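Local coordinates for protein Csc2 (Thermofilum pendens, PDB 4TXD) that probably binds RNA as the Cas7-family subunit of a type I-D CRISPR interference complex and carries a bound zinc ion, at residues Ile191-Arg196 against Glu356-Trp361; Gly85-Pro90 against Glu301-Gly306; Leu25-Leu30 against Leu332-His337. One frame throughout, in Å; residues are numbered along the deposited sequence. Where two conformers were deposited one is given.

In the fold
The three contacts lie well apart in this RRM-type Cas7 protein and do not touch. Contact 1 is the one near the metal: the side chain of Ile193 is about 9 Å from the bound zinc. Contact 2 sits on the opposite side of the chain's centre, its centre about 40 Å from that of contact 1. Contact 3 lies about 28 Å from contact 1 and about 33 Å from contact 2, centre to centre. Along the chain, contact 2 is nested inside the loop that contact 3 closes. Contacts 1 and 3 use consecutive helices, 343-365 and 328-334, and their nearest atoms are about 14 Å apart. Contacts 2 and 3 lie away from the metal site.

Contact 1. Residues Ile191-Arg196 against Glu356-Trp361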
# COMPACT_ATOMS: atom_id res chain seq x y z
N ILE A 191 12.54 -13.00 12.42
CA ILE A 191 12.84 -12.59 11.06
C ILE A 191 11.86 -11.49 10.66
O ILE A 191 10.65 -11.69 10.69
CB ILE A 191 12.75 -13.78 10.09
CG1 ILE A 191 13.66 -14.93 10.55
CG2 ILE A 191 13.07 -13.34 8.68
CD1 ILE A 191 15.13 -14.54 10.71
N GLY A 192 12.40 -10.33 10.29
CA GLY A 192 11.55 -9.20 9.94
C GLY A 192 11.56 -8.93 8.45
O GLY A 192 12.62 -8.85 7.83
N ILE A 193 10.38 -8.79 7.87
CA ILE A 193 10.25 -8.29 6.51
C ILE A 193 9.74 -6.85 6.60
O ILE A 193 8.66 -6.62 7.12
CB ILE A 193 9.25 -9.10 5.67
CG1 ILE A 193 9.57 -10.60 5.73
CG2 ILE A 193 9.24 -8.59 4.23
CD1 ILE A 193 8.58 -11.45 4.95
N LYS A 194 10.53 -5.90 6.11
CA LYS A 194 10.11 -4.51 6.09
C LYS A 194 9.37 -4.20 4.80
O LYS A 194 9.65 -4.78 3.75
CB LYS A 194 11.30 -3.56 6.24
CG LYS A 194 11.86 -3.48 7.65
CD LYS A 194 12.98 -2.45 7.74
CE LYS A 194 12.54 -1.19 8.46
NZ LYS A 194 12.24 -1.46 9.89
N THR A 195 8.40 -3.29 4.87
CA THR A 195 7.64 -2.94 3.66
C THR A 195 8.52 -2.37 2.54
O THR A 195 9.45 -1.59 2.78
CB THR A 195 6.51 -1.92 3.99
OG1 THR A 195 5.72 -1.69 2.82
CG2 THR A 195 7.09 -0.58 4.49
N ARG A 196 8.24 -2.79 1.31
CA ARG A 196 8.90 -2.25 0.13
C ARG A 196 8.02 -1.16 -0.49
O ARG A 196 8.32 -0.62 -1.55
CB ARG A 196 9.22 -3.38 -0.87
CG ARG A 196 10.59 -4.06 -0.62
CD ARG A 196 10.81 -5.28 -1.54
NE ARG A 196 9.87 -6.33 -1.22
CZ ARG A 196 9.38 -7.23 -2.07
NH1 ARG A 196 9.76 -7.23 -3.35
NH2 ARG A 196 8.51 -8.12 -1.63
N GLU A 356 11.19 -17.82 -0.81
CA GLU A 356 12.39 -18.70 -0.99
C GLU A 356 13.89 -18.08 -0.77
O GLU A 356 14.66 -18.51 0.01
CB GLU A 356 12.35 -19.32 -2.40
CG GLU A 356 13.60 -20.14 -2.75
CD GLU A 356 13.78 -20.30 -4.25
OE1 GLU A 356 12.89 -20.89 -4.89
OE2 GLU A 356 14.80 -19.82 -4.79
N LYS A 357 14.00 -16.91 -1.36
CA LYS A 357 15.19 -16.13 -1.20
C LYS A 357 15.37 -15.65 0.24
O LYS A 357 16.46 -15.58 0.73
CB LYS A 357 15.23 -14.97 -2.18
CG LYS A 357 15.83 -15.30 -3.53
CD LYS A 357 15.09 -16.39 -4.25
CE LYS A 357 15.65 -16.67 -5.63
NZ LYS A 357 14.79 -17.64 -6.30
N MET A 358 14.28 -15.35 0.90
CA MET A 358 14.33 -14.92 2.28
C MET A 358 14.83 -16.05 3.16
O MET A 358 15.69 -15.88 3.94
CB MET A 358 12.98 -14.46 2.76
CG MET A 358 12.89 -14.27 4.26
SD MET A 358 11.27 -13.74 4.80
CE MET A 358 10.37 -15.24 4.71
N VAL A 359 14.20 -17.19 3.02
CA VAL A 359 14.59 -18.37 3.77
C VAL A 359 16.05 -18.75 3.53
O VAL A 359 16.77 -19.00 4.44
CB VAL A 359 13.64 -19.53 3.46
CG1 VAL A 359 14.16 -20.82 4.02
CG2 VAL A 359 12.26 -19.24 3.97
N LYS A 360 16.48 -18.74 2.29
CA LYS A 360 17.87 -18.97 1.96
C LYS A 360 18.80 -17.96 2.64
O LYS A 360 19.81 -18.32 3.14
CB LYS A 360 18.09 -18.96 0.48
CG LYS A 360 19.50 -19.34 0.07
CD LYS A 360 19.73 -19.10 -1.40
CE LYS A 360 21.19 -19.16 -1.81
NZ LYS A 360 21.37 -20.19 -2.86
N TRP A 361 18.41 -16.70 2.62
CA TRP A 361 19.20 -15.66 3.28
C TRP A 361 19.35 -15.91 4.78
O TRP A 361 20.45 -15.75 5.33
CB TRP A 361 18.57 -14.28 3.04
CG TRP A 361 19.29 -13.14 3.74
CD1 TRP A 361 20.37 -12.45 3.28
CD2 TRP A 361 18.95 -12.56 5.01
NE1 TRP A 361 20.75 -11.47 4.19
CE2 TRP A 361 19.88 -11.52 5.26
CE3 TRP A 361 17.96 -12.82 5.97
CZ2 TRP A 361 19.85 -10.75 6.43
CZ3 TRP A 361 17.92 -12.04 7.12
CH2 TRP A 361 18.86 -11.02 7.34
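Met358 lays its sulfur against the end of Ile193. This joins the two-stranded antiparallel ribbon 176-178/191-193, next to the zinc site, to the long C-terminal helix 343-365. The contact is apolar and buried, and no hydrogen bond crosses it.

Met358 SD lies 3.7 Å from Ile193 CG1. The two side chains cross at about a right angle, and the thioether meets the outer end of the isoleucine rather than its CG2 branch. In Ile193, CG2 is anti to the backbone N and CG1 sits beside that N (chi1 -51°), which sends the longer branch to the helix. Met358 has CG anti to its own N (chi1 168°). Its chain runs straight out from the helix as far as SD, then bends at chi3 (77°).

Ile191 adds a looser touch, with its CG2 4.3 Å from Met358 SD. The ring of Trp361, one helical turn after Met358, stands farther off, its CZ3 5.2 Å from Ile191 CD1. Leu178 of the partner strand packs on both Ile193 and Met358, and Phe137 also touches the methionine.

The side chain of Ile193 is about 6 Å from that of Cys171, which binds the zinc with Cys146, Asp165 and Cys168. The apolar contact lies near the metal site but supplies no ligand. Its tightest point is Ile193 CD1, 3.5 Å from Met358 SD, with the methyl Met358 CE farther away at 4.2 Å from the same CD1.

Contact 2. Residues Gly85-Pro90 against Glu301-Gly306; sequences GAMEVP and ENAGKG
Met87 reaches from strand 85-92, next to the edge strand of the main antiparallel sheet, to a tight turn between two helices, and it meets Ala303 and Gly304 there. Its end does the touching. The methyl CE lies over the face of the peptide that links Ala303 to Gly304, 3.8 Å from Gly304 N and 3.9 Å from Gly304 CA. The sulfur also lies over Gly304 N, at 4.0 Å from Met87 SD. It makes a looser apolar touch with Ala303, Met87 SD to Ala303 CB being 4.4 Å.

The side chain leaves the strand with CG between the backbone N and the carbonyl carbon (chi1 58°). The bend at chi3 (68°) then turns CE over the glycine.

The turn is of type II, from Asn302 to Lys305, closed by Lys305 N to Asn302 O at 3.1 Å. Gly304 holds its third position with a positive phi (88°), as this turn type favours. The contact is a van der Waals one, partly buried and without a hydrogen bond across it.

Tyr82 of the neighbouring strand 77-82 touches both Met87 and Ala303. Strand 85-92 lies between strands 77-82 and 197-204. The turn joins helix 295-301 to helix 307-321, with Gly306 at the N-cap of the latter, and its backbone is tied to Thr205, just after strand 197-204.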
# COMPACT_ATOMS: atom_id res chain seq x y z
N GLY A 85 -0.32 31.67 3.89
CA GLY A 85 -0.38 31.49 5.33
C GLY A 85 -0.18 30.07 5.81
O GLY A 85 0.78 29.40 5.42
N ALA A 86 -1.08 29.61 6.67
CA ALA A 86 -0.98 28.27 7.25
C ALA A 86 -2.36 27.76 7.58
O ALA A 86 -3.19 28.50 8.12
CB ALA A 86 -0.10 28.28 8.50
N MET A 87 -2.64 26.50 7.24
CA MET A 87 -3.94 25.89 7.56
C MET A 87 -3.79 24.45 8.08
O MET A 87 -3.02 23.66 7.53
CB MET A 87 -4.90 25.92 6.35
CG MET A 87 -4.45 25.22 5.07
SD MET A 87 -5.77 25.03 3.80
CE MET A 87 -6.06 26.74 3.29
N GLU A 88 -4.52 24.13 9.10
CA GLU A 88 -4.52 22.80 9.60
C GLU A 88 -5.56 22.00 8.82
O GLU A 88 -6.65 22.42 8.67
CB GLU A 88 -4.63 22.81 11.10
CG GLU A 88 -5.81 22.18 11.74
CD GLU A 88 -6.15 22.84 13.08
OE1 GLU A 88 -7.29 23.32 13.21
OE2 GLU A 88 -5.27 22.89 13.96
N VAL A 89 -5.11 20.88 8.27
CA VAL A 89 -5.95 20.08 7.38
C VAL A 89 -5.97 18.65 7.88
O VAL A 89 -5.05 18.21 8.56
CB VAL A 89 -5.42 20.10 5.92
CG1 VAL A 89 -5.48 21.52 5.33
CG2 VAL A 89 -4.00 19.53 5.85
N PRO A 90 -7.00 17.90 7.50
CA PRO A 90 -7.00 16.46 7.78
C PRO A 90 -5.84 15.76 7.08
O PRO A 90 -5.42 16.16 5.99
CB PRO A 90 -8.34 15.96 7.21
CG PRO A 90 -9.15 17.16 6.98
CD PRO A 90 -8.25 18.36 6.87
N GLU A 301 1.43 23.30 -2.22
CA GLU A 301 1.28 23.95 -3.50
C GLU A 301 -0.15 24.17 -3.89
O GLU A 301 -0.43 24.96 -4.72
CB GLU A 301 1.80 23.02 -4.57
CG GLU A 301 3.18 23.27 -5.06
CD GLU A 301 3.50 22.36 -6.21
OE1 GLU A 301 2.85 22.49 -7.24
OE2 GLU A 301 4.35 21.51 -6.07
N ASN A 302 -1.03 23.35 -3.34
CA ASN A 302 -2.42 23.33 -3.70
C ASN A 302 -3.38 23.69 -2.56
O ASN A 302 -4.54 23.50 -2.66
CB ASN A 302 -2.79 21.97 -4.27
CG ASN A 302 -2.26 21.75 -5.66
OD1 ASN A 302 -2.81 22.26 -6.59
ND2 ASN A 302 -1.19 21.00 -5.78
N ALA A 303 -2.83 24.26 -1.51
CA ALA A 303 -3.59 24.68 -0.36
C ALA A 303 -4.82 25.50 -0.71
O ALA A 303 -4.73 26.46 -1.39
CB ALA A 303 -2.72 25.45 0.59
N GLY A 304 -5.94 25.10 -0.18
CA GLY A 304 -7.18 25.86 -0.36
C GLY A 304 -7.96 25.49 -1.61
O GLY A 304 -9.09 25.95 -1.79
N LYS A 305 -7.39 24.67 -2.46
CA LYS A 305 -8.01 24.32 -3.72
C LYS A 305 -8.83 23.04 -3.70
O LYS A 305 -8.53 22.15 -2.98
CB LYS A 305 -6.99 24.24 -4.83
CG LYS A 305 -6.09 25.44 -4.98
CD LYS A 305 -6.85 26.72 -4.88
CE LYS A 305 -5.95 27.92 -5.04
NZ LYS A 305 -6.66 29.21 -4.93
N GLY A 306 -9.85 22.99 -4.53
CA GLY A 306 -10.74 21.86 -4.61
C GLY A 306 -10.36 20.80 -5.62
O GLY A 306 -9.42 20.97 -6.32

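Contact 3. Residues Leu25-Leu30 against Leu332-His337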
# COMPACT_ATOMS: atom_id res chain seq x y z
N LEU A 25 2.62 -3.43 -18.61
CA LEU A 25 3.39 -2.21 -18.58
C LEU A 25 3.29 -1.48 -19.90
O LEU A 25 3.17 -0.29 -19.94
CB LEU A 25 4.83 -2.48 -18.24
CG LEU A 25 5.17 -2.90 -16.82
CD1 LEU A 25 6.65 -2.86 -16.59
CD2 LEU A 25 4.46 -2.06 -15.80
N ALA A 26 3.37 -2.20 -21.00
CA ALA A 26 3.31 -1.57 -22.31
C ALA A 26 1.91 -1.02 -22.58
O ALA A 26 1.76 0.02 -23.23
CB ALA A 26 3.71 -2.54 -23.40
N GLU A 27 0.89 -1.73 -22.09
CA GLU A 27 -0.49 -1.30 -22.23
C GLU A 27 -0.72 0.04 -21.53
O GLU A 27 -1.41 0.92 -22.05
CB GLU A 27 -1.44 -2.36 -21.66
CG GLU A 27 -1.27 -3.72 -22.32
CD GLU A 27 -2.39 -4.69 -21.98
OE1 GLU A 27 -2.26 -5.88 -22.34
OE2 GLU A 27 -3.38 -4.26 -21.37
N LEU A 28 -0.13 0.18 -20.35
CA LEU A 28 -0.08 1.46 -19.67
C LEU A 28 1.13 2.18 -20.27
O LEU A 28 1.81 1.61 -21.09
CB LEU A 28 0.03 1.25 -18.16
CG LEU A 28 -0.96 0.17 -17.70
CD1 LEU A 28 -0.73 -0.30 -16.28
CD2 LEU A 28 -2.39 0.66 -17.86
N GLY A 29 1.40 3.41 -19.90
CA GLY A 29 2.52 4.06 -20.56
C GLY A 29 3.88 3.69 -19.99
O GLY A 29 4.85 4.44 -20.18
N LEU A 30 3.95 2.55 -19.35
CA LEU A 30 4.94 2.31 -18.32
C LEU A 30 6.15 1.46 -18.66
O LEU A 30 6.85 1.04 -17.78
CB LEU A 30 4.28 1.76 -17.08
CG LEU A 30 3.14 2.60 -16.55
CD1 LEU A 30 2.69 2.11 -15.20
CD2 LEU A 30 3.57 4.04 -16.50
N LEU A 332 -7.23 -0.13 -14.16
CA LEU A 332 -8.31 -0.96 -13.64
C LEU A 332 -8.77 -2.04 -14.62
O LEU A 332 -9.19 -3.13 -14.22
CB LEU A 332 -9.51 -0.09 -13.25
CG LEU A 332 -9.33 0.87 -12.06
CD1 LEU A 332 -10.51 1.83 -11.92
CD2 LEU A 332 -9.15 0.09 -10.77
N ALA A 333 -8.70 -1.73 -15.91
CA ALA A 333 -9.20 -2.65 -16.93
C ALA A 333 -8.14 -3.67 -17.35
O ALA A 333 -8.47 -4.80 -17.71
CB ALA A 333 -9.68 -1.87 -18.15
N ALA A 334 -6.87 -3.28 -17.28
CA ALA A 334 -5.77 -4.11 -17.77
C ALA A 334 -5.41 -5.23 -16.79
O ALA A 334 -4.60 -6.10 -17.09
CB ALA A 334 -4.55 -3.26 -18.06
N VAL A 335 -6.01 -5.19 -15.61
CA VAL A 335 -5.74 -6.17 -14.58
C VAL A 335 -7.03 -6.85 -14.18
O VAL A 335 -8.00 -6.20 -13.79
CB VAL A 335 -5.11 -5.54 -13.32
CG1 VAL A 335 -5.00 -6.57 -12.21
CG2 VAL A 335 -3.76 -4.94 -13.65
N ASP A 336 -7.04 -8.17 -14.28
CA ASP A 336 -8.20 -8.94 -13.86
C ASP A 336 -7.76 -9.89 -12.77
O ASP A 336 -7.19 -10.95 -13.05
CB ASP A 336 -8.81 -9.69 -15.05
CG ASP A 336 -9.97 -10.58 -14.67
OD1 ASP A 336 -10.48 -10.50 -13.53
OD2 ASP A 336 -10.41 -11.35 -15.55
N HIS A 337 -8.03 -9.51 -11.52
CA HIS A 337 -7.56 -10.30 -10.38
C HIS A 337 -8.42 -11.53 -10.19
O HIS A 337 -8.15 -12.35 -9.32
CB HIS A 337 -7.55 -9.45 -9.10
CG HIS A 337 -8.91 -9.20 -8.52
ND1 HIS A 337 -9.73 -8.17 -8.94
CD2 HIS A 337 -9.60 -9.86 -7.56
CE1 HIS A 337 -10.86 -8.20 -8.26
NE2 HIS A 337 -10.81 -9.21 -7.41
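The carboxylate of Glu27 is the flat group that meets Ala334. The methyl CB of Ala334 approaches one oxygen, 3.7 Å from Glu27 OE2. It comes in tilted from the carboxylate plane, about 36° out of it, neither flat over the group nor level with it. The methyl makes no polar bond. The same OE2 has its strong partner in Arg22, with which it forms a salt bridge. Arg22 NH2 also bonds to the carbonyl oxygen of Ala334. One guanidinium group therefore ties the glutamate to the other segment. The pairing probably favours the charged form of Glu27.

Glu27 gets to this place by standing nearly straight. CG lies beside the backbone N (chi1 -58°), and the chain is extended beyond it.

Leu28 supplies the apolar half. Its CD2 is 4.5 Å from Ala334 CB, a loose touch, so the methyl has the carboxylate on one flank and the leucine on another. Leu28 also packs on Lys330 and Leu331 of the same helix as Ala334. It is the first residue to leave the helical conformation after helix 24-27, and Leu30 N returns a bond to Leu25 O at 3.0 Å.

Two helix ends therefore meet here, that of 24-27 near the N-terminus and that of 328-334. Helix 252-263 touches both segments: Leu25 and Val335 each pack on its Val256. Val335 also packs on Tyr260, whose hydroxyl is hydrogen-bonded to His337 ND1 just beyond helix 328-334.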